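Local coordinates for protein peptidoglycan glycosyltransferase (Burkholderia ambifaria, PDB 5UY7) that is a penicillin-binding protein with a transpeptidase-family domain whose fold is related to that of the serine beta-lactamases, at residues Thr440-Gly445 with Pro449-Pro454. Residues are numbered along the deposited sequence; the frame is centred on the assembly and turned at random.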
ATOM      1  N   THR A 440       3.957   0.550  13.084  1.00 17.50           N
ATOM      2  CA  THR A 440       3.278   1.409  14.053  1.00 14.80           C
ATOM      3  C   THR A 440       1.841   1.697  13.646  1.00 17.01           C
ATOM      4  O   THR A 440       1.033   2.082  14.500  1.00 19.04           O
ATOM      5  CB  THR A 440       4.030   2.736  14.265  1.00 18.46           C
ATOM      6  OG1 THR A 440       3.887   3.594  13.119  1.00 18.06           O
ATOM      7  CG2 THR A 440       5.519   2.483  14.560  1.00 20.94           C
ATOM      8  N   VAL A 441       1.504   1.488  12.371  1.00 16.64           N
ATOM      9  CA  VAL A 441       0.159   1.772  11.874  1.00 17.03           C
ATOM     10  C   VAL A 441      -0.872   0.876  12.549  1.00 18.67           C
ATOM     11  O   VAL A 441      -2.005   1.296  12.807  1.00 18.56           O
ATOM     12  CB  VAL A 441       0.123   1.603  10.343  1.00 17.02           C
ATOM     13  CG1 VAL A 441      -1.308   1.693   9.830  1.00 20.63           C
ATOM     14  CG2 VAL A 441       1.020   2.634   9.659  1.00 17.47           C
ATOM     15  N   VAL A 442      -0.505  -0.377  12.834  1.00 18.10           N
ATOM     16  CA  VAL A 442      -1.456  -1.346  13.371  1.00 16.59           C
ATOM     17  C   VAL A 442      -1.304  -1.544  14.875  1.00 21.49           C
ATOM     18  O   VAL A 442      -2.126  -2.251  15.483  1.00 23.83           O
ATOM     19  CB  VAL A 442      -1.339  -2.706  12.646  1.00 18.44           C
ATOM     20  CG1 VAL A 442      -1.491  -2.513  11.148  1.00 18.97           C
ATOM     21  CG2 VAL A 442      -0.018  -3.389  12.998  1.00 20.43           C
ATOM     22  N   ALA A 443      -0.270  -0.951  15.496  1.00 20.12           N
ATOM     23  CA  ALA A 443      -0.041  -0.986  16.931  1.00 23.34           C
ATOM     24  C   ALA A 443      -0.841   0.110  17.619  1.00 26.85           C
ATOM     25  O   ALA A 443      -1.312   1.049  16.969  1.00 26.94           O
ATOM     26  CB  ALA A 443       1.450  -0.808  17.216  1.00 23.67           C
ATOM     27  N   PRO A 444      -1.024   0.030  18.942  1.00 26.25           N
ATOM     28  CA  PRO A 444      -1.661   1.142  19.653  1.00 24.31           C
ATOM     29  C   PRO A 444      -0.962   2.453  19.325  1.00 26.25           C
ATOM     30  O   PRO A 444       0.268   2.520  19.257  1.00 27.98           O
ATOM     31  CB  PRO A 444      -1.492   0.761  21.128  1.00 30.63           C
ATOM     32  CG  PRO A 444      -1.426  -0.734  21.112  1.00 28.68           C
ATOM     33  CD  PRO A 444      -0.711  -1.097  19.843  1.00 29.21           C
ATOM     34  N   GLY A 445      -1.762   3.497  19.116  1.00 28.32           N
ATOM     35  CA  GLY A 445      -1.276   4.775  18.651  1.00 28.58           C
ATOM     36  C   GLY A 445      -1.359   4.961  17.149  1.00 26.92           C
ATOM     37  O   GLY A 445      -1.322   6.105  16.676  1.00 26.81           O
ATOM     38  N   PRO A 449      -5.664  -0.290  13.802  1.00 21.09           N
ATOM     39  CA  PRO A 449      -5.450  -1.440  14.691  1.00 22.11           C
ATOM     40  C   PRO A 449      -6.207  -2.685  14.256  1.00 22.32           C
ATOM     41  O   PRO A 449      -5.810  -3.800  14.632  1.00 23.66           O
ATOM     42  CB  PRO A 449      -5.948  -0.925  16.049  1.00 24.36           C
ATOM     43  CG  PRO A 449      -6.993   0.076  15.689  1.00 27.19           C
ATOM     44  CD  PRO A 449      -6.479   0.757  14.447  1.00 22.90           C
ATOM     45  N   ASP A 450      -7.267  -2.533  13.463  1.00 23.53           N
ATOM     46  CA  ASP A 450      -8.026  -3.678  12.976  1.00 25.77           C
ATOM     47  C   ASP A 450      -7.268  -4.481  11.931  1.00 21.87           C
ATOM     48  O   ASP A 450      -7.743  -5.560  11.543  1.00 23.00           O
ATOM     49  CB  ASP A 450      -9.369  -3.227  12.390  1.00 28.09           C
ATOM     50  CG  ASP A 450     -10.368  -2.813  13.458  1.00 49.51           C
ATOM     51  OD1 ASP A 450     -10.009  -2.819  14.653  1.00 56.18           O
ATOM     52  OD2 ASP A 450     -11.519  -2.487  13.100  1.00 62.77           O
ATOM     53  N   ALA A 451      -6.121  -3.993  11.466  1.00 17.66           N
ATOM     54  CA  ALA A 451      -5.281  -4.746  10.544  1.00 14.77           C
ATOM     55  C   ALA A 451      -4.196  -5.537  11.253  1.00 17.05           C
ATOM     56  O   ALA A 451      -3.449  -6.266  10.594  1.00 17.97           O
ATOM     57  CB  ALA A 451      -4.649  -3.806   9.514  1.00 16.79           C
ATOM     58  N   ALA A 452      -4.083  -5.405  12.569  1.00 16.64           N
ATOM     59  CA  ALA A 452      -3.144  -6.218  13.323  1.00 17.97           C
ATOM     60  C   ALA A 452      -3.459  -7.700  13.144  1.00 16.35           C
ATOM     61  O   ALA A 452      -4.615  -8.091  12.962  1.00 18.46           O
ATOM     62  CB  ALA A 452      -3.201  -5.864  14.805  1.00 18.23           C
ATOM     63  N   VAL A 453      -2.413  -8.517  13.229  1.00 15.75           N
ATOM     64  CA  VAL A 453      -2.501  -9.971  13.076  1.00 15.07           C
ATOM     65  C   VAL A 453      -1.994 -10.624  14.353  1.00 18.22           C
ATOM     66  O   VAL A 453      -0.781 -10.608  14.615  1.00 17.89           O
ATOM     67  CB  VAL A 453      -1.685 -10.447  11.858  1.00 15.03           C
ATOM     68  CG1 VAL A 453      -1.678 -11.969  11.778  1.00 16.77           C
ATOM     69  CG2 VAL A 453      -2.204  -9.823  10.573  1.00 16.91           C
ATOM     70  N   PRO A 454      -2.868 -11.203  15.174  1.00 19.97           N
ATOM     71  CA  PRO A 454      -2.410 -11.828  16.422  1.00 20.86           C
ATOM     72  C   PRO A 454      -1.301 -12.838  16.163  1.00 19.65           C
ATOM     73  O   PRO A 454      -1.427 -13.729  15.313  1.00 22.66           O
ATOM     74  CB  PRO A 454      -3.679 -12.499  16.962  1.00 25.02           C
ATOM     75  CG  PRO A 454      -4.803 -11.656  16.391  1.00 26.70           C
ATOM     76  CD  PRO A 454      -4.333 -11.255  15.019  1.00 22.44           C
TER
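Val442, on the last, loosely bonded part of helix 428-442 in the transpeptidase domain, packs against Pro449, Ala451 and Ala452 where the chain folds back after the loop 443-448. The contact belongs to the connection that leads from this helix to an edge strand of the domain's central antiparallel sheet. The returning piece is a single 3-10 turn, 449-451, closed by the Ala452 N to Pro449 O hydrogen bond of 3.1 Å. The two backbones come close, with the CA atoms of Val442 and Pro449 4.2 Å apart.

The contact itself is mostly apolar, and Val442 meets the turn with both its side chain and its carbonyl. Its CG1 methyl reaches the methyl of Ala451, CG1 to CB 3.8 Å. A chi1 of -55° puts this branch beside the residue's own backbone N and anti to its carbonyl carbon, which carries CG1 to that methyl. CB of Val442 lies 3.8 Å from N of Ala452, against the backbone nitrogen that closes the turn. The oxygen takes a CA-H...O contact from Pro449, CA to Val442 O 3.5 Å, fairly straight with 158° at the hydrogen. The CB methyl of Ala452 also rests on this oxygen, 3.8 Å from CB to Val442 O.

One residue earlier, a backbone hydrogen bond ties Val441 to Ser448, just before the turn. Helix 317-323 meets Val441 through Ile321 and Gly445 O through a hydrogen bond from Lys323 NZ, while helix 509-526 meets Ala451 through Phe516 and Ala452 O through a hydrogen bond with Ser517 OG. Beyond the turn the chain passes Val458, which touches Val442, and enters edge strand 459-466.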